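Local coordinates for D-3-phosphoglycerate dehydrogenase oxidoreductase protein (Ralstonia solanacearum, PDB 3GG9) that probably oxidises D-3-phosphoglycerate using NAD as a D-isomer specific 2-hydroxyacid dehydrogenase, at residues A[3-8]-A[27-32]; A[49-54]-A[72-77]; A[141-146]-A[291-296]. All coordinates share one frame; numbering follows the deposited sequence.

Contact 1 (A[3-8]-A[27-32]); sequences LKIAVL and HEVKVF. Unlike the reference sequence in segment 3-8: Leu3 (reference Met).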
loop_
_atom_site.group_PDB
_atom_site.type_symbol
_atom_site.label_atom_id
_atom_site.label_comp_id
_atom_site.label_asym_id
_atom_site.label_seq_id
_atom_site.Cartn_x
_atom_site.Cartn_y
_atom_site.Cartn_z
ATOM N N LEU A 3 9.125 -40.632 -8.503
ATOM C CA LEU A 3 8.814 -40.515 -7.085
ATOM C C LEU A 3 7.378 -40.078 -6.847
ATOM O O LEU A 3 6.749 -39.427 -7.694
ATOM C CB LEU A 3 9.767 -39.513 -6.399
ATOM C CG LEU A 3 11.290 -39.736 -6.447
ATOM C CD1 LEU A 3 12.040 -38.583 -5.811
ATOM C CD2 LEU A 3 11.698 -41.031 -5.766
ATOM N N LYS A 4 6.868 -40.458 -5.682
ATOM C CA LYS A 4 5.634 -39.921 -5.138
ATOM C C LYS A 4 6.064 -38.654 -4.376
ATOM O O LYS A 4 6.850 -38.731 -3.410
ATOM C CB LYS A 4 5.017 -40.961 -4.208
ATOM C CG LYS A 4 3.505 -41.071 -4.260
ATOM C CD LYS A 4 2.848 -40.368 -3.082
ATOM C CE LYS A 4 1.336 -40.541 -3.102
ATOM N NZ LYS A 4 0.676 -39.560 -2.199
ATOM N N ILE A 5 5.589 -37.494 -4.841
ATOM C CA ILE A 5 5.983 -36.190 -4.295
ATOM C C ILE A 5 4.777 -35.477 -3.696
ATOM O O ILE A 5 3.684 -35.509 -4.268
ATOM C CB ILE A 5 6.658 -35.303 -5.380
ATOM C CG1 ILE A 5 7.940 -35.964 -5.864
ATOM C CG2 ILE A 5 6.909 -33.853 -4.881
ATOM C CD1 ILE A 5 8.579 -35.306 -7.058
ATOM N N ALA A 6 4.962 -34.884 -2.516
ATOM C CA ALA A 6 3.944 -34.037 -1.928
ATOM C C ALA A 6 4.486 -32.640 -1.642
ATOM O O ALA A 6 5.623 -32.484 -1.185
ATOM C CB ALA A 6 3.384 -34.650 -0.671
ATOM N N VAL A 7 3.654 -31.641 -1.939
ATOM C CA VAL A 7 3.918 -30.252 -1.599
ATOM C C VAL A 7 2.876 -29.860 -0.550
ATOM O O VAL A 7 1.673 -29.994 -0.778
ATOM C CB VAL A 7 3.740 -29.296 -2.807
ATOM C CG1 VAL A 7 4.149 -27.879 -2.407
ATOM C CG2 VAL A 7 4.531 -29.765 -4.044
ATOM N N LEU A 8 3.349 -29.359 0.583
ATOM C CA LEU A 8 2.472 -29.027 1.702
ATOM C C LEU A 8 2.106 -27.538 1.736
ATOM O O LEU A 8 2.846 -26.707 1.213
ATOM C CB LEU A 8 3.203 -29.388 2.997
ATOM C CG LEU A 8 3.494 -30.874 3.250
ATOM C CD1 LEU A 8 4.067 -31.027 4.639
ATOM C CD2 LEU A 8 2.204 -31.702 3.117
ATOM N N HIS A 27 7.036 -37.443 -12.399
ATOM C CA HIS A 27 6.691 -37.832 -11.018
ATOM C C HIS A 27 5.240 -37.630 -10.747
ATOM O O HIS A 27 4.568 -36.899 -11.469
ATOM C CB HIS A 27 7.517 -37.035 -10.013
ATOM C CG HIS A 27 8.991 -37.100 -10.282
ATOM N ND1 HIS A 27 9.773 -38.164 -9.884
ATOM C CD2 HIS A 27 9.806 -36.275 -10.978
ATOM C CE1 HIS A 27 11.012 -37.978 -10.300
ATOM N NE2 HIS A 27 11.060 -36.835 -10.961
ATOM N N GLU A 28 4.759 -38.282 -9.691
ATOM C CA GLU A 28 3.392 -38.118 -9.224
ATOM C C GLU A 28 3.391 -37.099 -8.072
ATOM O O GLU A 28 4.021 -37.326 -7.034
ATOM C CB GLU A 28 2.863 -39.472 -8.768
ATOM C CG GLU A 28 1.442 -39.493 -8.255
ATOM C CD GLU A 28 1.059 -40.859 -7.667
ATOM O OE1 GLU A 28 0.303 -40.885 -6.673
ATOM O OE2 GLU A 28 1.525 -41.902 -8.186
ATOM N N VAL A 29 2.708 -35.971 -8.272
ATOM C CA VAL A 29 2.737 -34.839 -7.325
ATOM C C VAL A 29 1.355 -34.556 -6.767
ATOM O O VAL A 29 0.391 -34.404 -7.518
ATOM C CB VAL A 29 3.271 -33.541 -7.978
ATOM C CG1 VAL A 29 3.500 -32.440 -6.918
ATOM C CG2 VAL A 29 4.548 -33.798 -8.717
ATOM N N LYS A 30 1.265 -34.499 -5.445
ATOM C CA LYS A 30 0.058 -34.061 -4.772
ATOM C C LYS A 30 0.362 -32.747 -4.051
ATOM O O LYS A 30 1.320 -32.655 -3.293
ATOM C CB LYS A 30 -0.432 -35.128 -3.780
ATOM C CG LYS A 30 -1.754 -34.788 -3.074
ATOM C CD LYS A 30 -2.879 -34.562 -4.077
ATOM C CE LYS A 30 -3.932 -33.596 -3.556
ATOM N NZ LYS A 30 -4.928 -34.261 -2.675
ATOM N N VAL A 31 -0.446 -31.726 -4.305
ATOM C CA VAL A 31 -0.292 -30.458 -3.613
ATOM C C VAL A 31 -1.448 -30.345 -2.630
ATOM O O VAL A 31 -2.609 -30.477 -3.014
ATOM C CB VAL A 31 -0.317 -29.259 -4.577
ATOM C CG1 VAL A 31 -0.094 -27.954 -3.808
ATOM C CG2 VAL A 31 0.728 -29.411 -5.710
ATOM N N PHE A 32 -1.132 -30.105 -1.364
ATOM C CA PHE A 32 -2.183 -29.886 -0.370
ATOM C C PHE A 32 -2.409 -28.394 -0.203
ATOM O O PHE A 32 -1.457 -27.605 -0.305
ATOM C CB PHE A 32 -1.803 -30.553 0.961
ATOM C CG PHE A 32 -1.734 -32.049 0.869
ATOM C CD1 PHE A 32 -0.519 -32.692 0.639
ATOM C CD2 PHE A 32 -2.897 -32.814 0.966
ATOM C CE1 PHE A 32 -0.454 -34.077 0.522
ATOM C CE2 PHE A 32 -2.848 -34.206 0.855
ATOM C CZ PHE A 32 -1.628 -34.836 0.632
#
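Leu3 and His27 meet through a bond that is half backbone, half side chain: Leu3 N donates to His27 ND1 over 2.9 Å, almost straight at 177°, and arrives at the edge of the imidazole in the ring plane. With ND1 accepting, a neutral ring would be expected to carry its hydrogen on NE2. The ring gets there because His27 CG stands beside its own backbone N (chi1 -53°), and the Leu3 side chain then runs alongside it in the same direction. Ile5 reaches back to the same histidine, its CD1 lying 3.6 Å from His27 CB.

From there the backbones zip together. Ile5 N bonds to Glu28 O at 2.7 Å and Ile5 O accepts from Lys30 N at 2.9 Å; Val7 repeats the scheme with Lys30 O and Phe32 N. This is parallel pairing, with the two strands inclined by 21°, and it places 28-31 at the margin, within this chain, of a five-stranded sheet of order 2-1-3-4-5, as in the flavodoxin-like substrate-binding domain of this family.

Ile5, Val7, Val29 and Val31 share one face of the sheet, where Val7 CG2 sits 4.1 Å from Val29 CG1. On the other, the extended Glu28 chain brings OE1 to 3.7 Å from Lys4 CE, while the charged ends remain further apart, so any attraction between them is probably modest. Phe32 turns the edge of its ring to Ala6, CE1 lying 4.1 Å from Ala6 CB, and Leu8 CD2 approaches Phe32 CD1 to 3.8 Å; Lys30 CG lies over one face of the ring, toward its rim. Further out, Leu3 and His27 both pack on Leu324 of helix 306-324.

Contact 2 (A[49-54]-A[72-77]); sequences VEALVL and LKIISQ. Unlike the reference sequence in segment 49-54: Leu52 (reference Ile).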
loop_
_atom_site.group_PDB
_atom_site.type_symbol
_atom_site.label_atom_id
_atom_site.label_comp_id
_atom_site.label_asym_id
_atom_site.label_seq_id
_atom_site.Cartn_x
_atom_site.Cartn_y
_atom_site.Cartn_z
ATOM N N VAL A 49 4.714 -40.828 0.510
ATOM C CA VAL A 49 5.586 -39.954 -0.283
ATOM C C VAL A 49 7.056 -40.216 -0.039
ATOM O O VAL A 49 7.486 -40.438 1.082
ATOM C CB VAL A 49 5.206 -38.417 -0.216
ATOM C CG1 VAL A 49 3.785 -38.224 0.296
ATOM C CG2 VAL A 49 6.209 -37.583 0.569
ATOM N N GLU A 50 7.822 -40.201 -1.117
ATOM C CA GLU A 50 9.244 -40.368 -1.033
ATOM C C GLU A 50 9.932 -39.012 -1.022
ATOM O O GLU A 50 11.052 -38.889 -0.515
ATOM C CB GLU A 50 9.728 -41.204 -2.216
ATOM C CG GLU A 50 8.970 -42.523 -2.380
ATOM C CD GLU A 50 9.017 -43.035 -3.800
ATOM O OE1 GLU A 50 10.075 -43.561 -4.210
ATOM O OE2 GLU A 50 7.997 -42.905 -4.509
ATOM N N ALA A 51 9.280 -37.996 -1.589
ATOM C CA ALA A 51 9.853 -36.639 -1.603
ATOM C C ALA A 51 8.858 -35.595 -1.147
ATOM O O ALA A 51 7.730 -35.539 -1.624
ATOM C CB ALA A 51 10.434 -36.277 -2.975
ATOM N N LEU A 52 9.292 -34.755 -0.219
ATOM C CA LEU A 52 8.407 -33.775 0.378
ATOM C C LEU A 52 8.962 -32.406 0.044
ATOM O O LEU A 52 10.131 -32.143 0.289
ATOM C CB LEU A 52 8.369 -33.988 1.891
ATOM C CG LEU A 52 7.203 -33.537 2.753
ATOM C CD1 LEU A 52 5.856 -33.964 2.195
ATOM C CD2 LEU A 52 7.418 -34.118 4.127
ATOM N N VAL A 53 8.124 -31.553 -0.542
ATOM C CA VAL A 53 8.483 -30.163 -0.764
ATOM C C VAL A 53 7.805 -29.290 0.298
ATOM O O VAL A 53 6.575 -29.307 0.450
ATOM C CB VAL A 53 8.126 -29.670 -2.180
ATOM C CG1 VAL A 53 8.529 -28.178 -2.362
ATOM C CG2 VAL A 53 8.821 -30.553 -3.223
ATOM N N LEU A 54 8.631 -28.549 1.033
ATOM C CA LEU A 54 8.154 -27.650 2.078
ATOM C C LEU A 54 8.197 -26.201 1.600
ATOM O O LEU A 54 9.161 -25.777 0.948
ATOM C CB LEU A 54 8.998 -27.797 3.349
ATOM C CG LEU A 54 9.030 -29.157 4.063
ATOM C CD1 LEU A 54 9.877 -29.086 5.329
ATOM C CD2 LEU A 54 7.620 -29.619 4.412
ATOM N N LEU A 72 10.017 -41.940 3.300
ATOM C CA LEU A 72 10.589 -40.624 2.989
ATOM C C LEU A 72 12.081 -40.690 2.724
ATOM O O LEU A 72 12.838 -41.207 3.550
ATOM C CB LEU A 72 10.323 -39.623 4.120
ATOM C CG LEU A 72 10.810 -38.189 3.845
ATOM C CD1 LEU A 72 10.081 -37.589 2.631
ATOM C CD2 LEU A 72 10.629 -37.295 5.054
ATOM N N LYS A 73 12.497 -40.151 1.580
ATOM C CA LYS A 73 13.904 -40.139 1.187
ATOM C C LYS A 73 14.488 -38.730 1.071
ATOM O O LYS A 73 15.681 -38.526 1.317
ATOM C CB LYS A 73 14.079 -40.872 -0.144
ATOM C CG LYS A 73 13.735 -42.359 -0.081
ATOM C CD LYS A 73 14.106 -43.079 -1.369
ATOM C CE LYS A 73 12.937 -43.159 -2.331
ATOM N NZ LYS A 73 12.943 -44.460 -3.052
ATOM N N ILE A 74 13.647 -37.776 0.669
ATOM C CA ILE A 74 14.057 -36.403 0.379
ATOM C C ILE A 74 13.091 -35.391 0.999
ATOM O O ILE A 74 11.873 -35.529 0.885
ATOM C CB ILE A 74 14.099 -36.166 -1.163
ATOM C CG1 ILE A 74 15.202 -37.006 -1.812
ATOM C CG2 ILE A 74 14.285 -34.680 -1.495
ATOM C CD1 ILE A 74 14.998 -37.282 -3.330
ATOM N N ILE A 75 13.641 -34.380 1.663
ATOM C CA ILE A 75 12.906 -33.156 1.950
ATOM C C ILE A 75 13.568 -32.054 1.140
ATOM O O ILE A 75 14.787 -31.832 1.249
ATOM C CB ILE A 75 12.925 -32.806 3.442
ATOM C CG1 ILE A 75 12.168 -33.870 4.239
ATOM C CG2 ILE A 75 12.266 -31.423 3.700
ATOM C CD1 ILE A 75 12.572 -33.898 5.704
ATOM N N SER A 76 12.778 -31.399 0.292
ATOM C CA SER A 76 13.289 -30.281 -0.495
ATOM C C SER A 76 12.685 -28.969 0.000
ATOM O O SER A 76 11.483 -28.755 -0.100
ATOM C CB SER A 76 13.007 -30.469 -1.995
ATOM O OG SER A 76 13.796 -29.542 -2.726
ATOM N N GLN A 77 13.552 -28.112 0.533
ATOM C CA GLN A 77 13.180 -26.860 1.165
ATOM C C GLN A 77 13.232 -25.724 0.170
ATOM O O GLN A 77 14.270 -25.512 -0.488
ATOM C CB GLN A 77 14.163 -26.551 2.299
ATOM C CG GLN A 77 13.833 -25.328 3.104
ATOM C CD GLN A 77 12.455 -25.435 3.692
ATOM O OE1 GLN A 77 12.151 -26.370 4.417
ATOM N NE2 GLN A 77 11.598 -24.501 3.344
#
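Glu50 O is gripped by two successive amides, Lys73 N at 2.8 Å and Ile74 N at 3.1 Å. The Ile74 donor lies nearly in line with the C=O bond and that of Lys73 comes in at a slant, so one carbonyl takes two donors where the pairing begins. The side chains of Glu50 and Lys73 run side by side, and the bends in the lysine chain bring NZ to 3.2 Å from Glu50 OE1, a salt bridge whose hydrogen bond is weak. Glu50 OE2 turns instead to Lys4 N on the adjacent strand 4-7.

Further along, regular parallel pairing takes over: Ser76 N reaches Leu52 O at 2.7 Å (171°), flanked by bonds from Leu52 N to Ile74 O and from Leu54 N to Ser76 O. Leu72 CG is anti to the backbone N (chi1 -176°), and its CD1 comes back to lie 3.5 Å from Glu50 O and 4.1 Å from Leu52 CB. Leu54 CD1 meets Ile75 CG2 at 3.7 Å. Gln77, bent at chi2, lays OE1 against Leu54 CB at 3.6 Å.

The two strands belong to a beta-alpha-beta unit and are connected through the short helix 63-66. Ser76 OG and Gln77 NE2 find their partners outside the two segments, in Ala316 O and Arg56 O, so cohesion between the strands rests on backbone bonds and aliphatic packing, with the charge pair confined to their start.

Contact 3 (A[141-146]-A[291-296]); sequences SGLKST and RMENCI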
loop_
_atom_site.group_PDB
_atom_site.type_symbol
_atom_site.label_atom_id
_atom_site.label_comp_id
_atom_site.label_asym_id
_atom_site.label_seq_id
_atom_site.Cartn_x
_atom_site.Cartn_y
_atom_site.Cartn_z
ATOM N N SER A 141 -12.082 6.535 8.170
ATOM C CA SER A 141 -11.091 5.499 8.437
ATOM C C SER A 141 -11.137 5.021 9.880
ATOM O O SER A 141 -10.283 4.235 10.298
ATOM C CB SER A 141 -9.696 6.032 8.128
ATOM O OG SER A 141 -9.479 7.259 8.821
ATOM N N GLY A 142 -12.123 5.498 10.645
ATOM C CA GLY A 142 -12.157 5.261 12.095
ATOM C C GLY A 142 -11.039 6.014 12.799
ATOM O O GLY A 142 -10.742 7.169 12.454
ATOM N N LEU A 143 -10.430 5.368 13.794
ATOM C CA LEU A 143 -9.249 5.893 14.516
ATOM C C LEU A 143 -9.484 7.246 15.219
ATOM O O LEU A 143 -8.551 8.041 15.412
ATOM C CB LEU A 143 -8.001 5.935 13.591
ATOM C CG LEU A 143 -7.623 4.601 12.925
ATOM C CD1 LEU A 143 -6.835 4.820 11.645
ATOM C CD2 LEU A 143 -6.829 3.733 13.877
ATOM N N LYS A 144 -10.733 7.478 15.623
ATOM C CA LYS A 144 -11.113 8.759 16.229
ATOM C C LYS A 144 -11.363 8.684 17.736
ATOM O O LYS A 144 -11.977 9.581 18.318
ATOM C CB LYS A 144 -12.285 9.412 15.480
ATOM C CG LYS A 144 -13.483 8.526 15.208
ATOM C CD LYS A 144 -14.514 9.286 14.379
ATOM C CE LYS A 144 -15.674 8.396 13.949
ATOM N NZ LYS A 144 -16.591 8.070 15.084
ATOM N N SER A 145 -10.858 7.618 18.355
ATOM C CA SER A 145 -10.915 7.426 19.802
ATOM C C SER A 145 -10.170 8.524 20.561
ATOM O O SER A 145 -9.197 9.090 20.051
ATOM C CB SER A 145 -10.363 6.049 20.171
ATOM O OG SER A 145 -9.897 6.029 21.508
ATOM N N THR A 146 -10.643 8.817 21.775
ATOM C CA THR A 146 -10.067 9.858 22.644
ATOM C C THR A 146 -8.649 9.536 23.124
ATOM O O THR A 146 -7.881 10.443 23.440
ATOM C CB THR A 146 -10.968 10.156 23.880
ATOM O OG1 THR A 146 -11.517 8.932 24.395
ATOM C CG2 THR A 146 -12.106 11.102 23.501
ATOM N N ARG A 291 -8.790 -7.677 15.585
ATOM C CA ARG A 291 -9.920 -6.894 16.074
ATOM C C ARG A 291 -9.534 -5.478 16.520
ATOM O O ARG A 291 -10.344 -4.771 17.114
ATOM C CB ARG A 291 -10.644 -7.660 17.185
ATOM C CG ARG A 291 -11.077 -9.045 16.725
ATOM C CD ARG A 291 -11.937 -9.752 17.764
ATOM N NE ARG A 291 -11.174 -10.201 18.932
ATOM C CZ ARG A 291 -10.443 -11.316 18.996
ATOM N NH1 ARG A 291 -9.834 -11.610 20.131
ATOM N NH2 ARG A 291 -10.309 -12.134 17.947
ATOM N N MET A 292 -8.301 -5.077 16.212
ATOM C CA MET A 292 -7.793 -3.732 16.497
ATOM C C MET A 292 -7.708 -2.881 15.230
ATOM O O MET A 292 -6.977 -3.220 14.292
ATOM C CB MET A 292 -6.413 -3.823 17.165
ATOM C CG MET A 292 -6.463 -4.154 18.662
ATOM S SD MET A 292 -4.849 -4.252 19.486
ATOM C CE MET A 292 -4.795 -5.959 19.815
ATOM N N GLU A 293 -8.444 -1.767 15.218
ATOM C CA GLU A 293 -8.484 -0.835 14.080
ATOM C C GLU A 293 -7.118 -0.196 13.771
ATOM O O GLU A 293 -6.850 0.183 12.627
ATOM C CB GLU A 293 -9.545 0.250 14.299
ATOM C CG GLU A 293 -9.249 1.240 15.436
ATOM C CD GLU A 293 -10.177 2.457 15.453
ATOM O OE1 GLU A 293 -10.972 2.652 14.496
ATOM O OE2 GLU A 293 -10.100 3.223 16.437
ATOM N N ASN A 294 -6.265 -0.088 14.792
ATOM C CA ASN A 294 -4.890 0.431 14.609
ATOM C C ASN A 294 -3.829 -0.665 14.414
ATOM O O ASN A 294 -2.642 -0.429 14.624
ATOM C CB ASN A 294 -4.493 1.379 15.748
ATOM C CG ASN A 294 -4.575 0.721 17.113
ATOM O OD1 ASN A 294 -5.361 -0.208 17.322
ATOM N ND2 ASN A 294 -3.779 1.208 18.051
ATOM N N CYS A 295 -4.255 -1.857 14.004
ATOM C CA CYS A 295 -3.320 -2.842 13.447
ATOM C C CYS A 295 -3.790 -3.263 12.068
ATOM O O CYS A 295 -4.962 -3.536 11.866
ATOM C CB CYS A 295 -3.150 -4.075 14.344
ATOM S SG CYS A 295 -1.595 -5.010 14.029
ATOM N N ILE A 296 -2.872 -3.266 11.113
ATOM C CA ILE A 296 -3.130 -3.867 9.812
ATOM C C ILE A 296 -2.357 -5.183 9.764
ATOM O O ILE A 296 -1.137 -5.194 9.923
ATOM C CB ILE A 296 -2.732 -2.901 8.681
ATOM C CG1 ILE A 296 -3.719 -1.718 8.676
ATOM C CG2 ILE A 296 -2.706 -3.619 7.320
ATOM C CD1 ILE A 296 -3.201 -0.477 8.062
HETATM O O HOH W 1 -10.846 1.998 11.548
HETATM O O HOH W 2 -12.687 4.946 16.384
#
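Glu293 and Leu143 bury most of the surface here, and they do so by sliding past one another in opposite directions. The carboxylate of Glu293 lies against the Leu143 backbone: Leu143 N donates to Glu293 OE1 at 2.9 Å with an angle of 164° at the hydrogen, and meets that oxygen from above the carboxylate plane, 49° out of it. Going the other way, Leu143 CD2 rests on the aliphatic part of the glutamate, 3.8 Å from Glu293 CG. Glu293 CG sits between its own backbone N and carbonyl carbon (chi1 68°), and from there the extended chain carries the acid across to the loop.

Two waters widen the grip. One donates to Ser141 O at 2.6 Å and to Glu293 OE1 at 3.0 Å; the other donates to Glu293 OE2 at 3.1 Å and accepts from Lys144 N. The carboxylate is thus joined to the loop backbone at Leu143 directly and at Ser141 and Lys144 through water. The loop has no regular structure of its own, and in it Gly142 and Leu143 both have positive phi.

Glu293 stands in a type I turn from Met292 to Cys295, closed by Cys295 N on Met292 O at 3.1 Å. The turn leads into strand 295-297, one of the two edge strands, within this chain, of the parallel sheet of the Rossmann-type NAD-binding domain; the loop 141-146 precedes strand 162-166, the first strand of that sheet along the chain. Asn294, the third contributor, offers CB to Leu143 CD2 at 3.8 Å, while its ND2 points elsewhere and bonds to Gly271 O. Glu293 O, for its part, accepts from Gln128 NE2 of helix 126-134. Ser141 OG bonds to Gln12 OE1 of the second subunit, so this loop reaches the dimer interface.

Contacts 1 and 2 belong to one parallel sheet. Their centres are 9 Å apart, and strands 4-7 and 51-54 are direct neighbours, probably hydrogen-bonded from Val53 N to Ala6 O at 2.7 Å, so the two contacts together account for four of its five strands in the order 28-31, 4-7, 51-54, 74-77. Contact 3 comes later along the chain and lies in the NAD-binding domain, its centre about 43 Å from that of contact 1 and 44 Å from that of contact 2. Helix 306-324 follows contact 3 in sequence yet packs on both earlier contacts, so the chain returns to its first domain, in keeping with the two-domain build of this family.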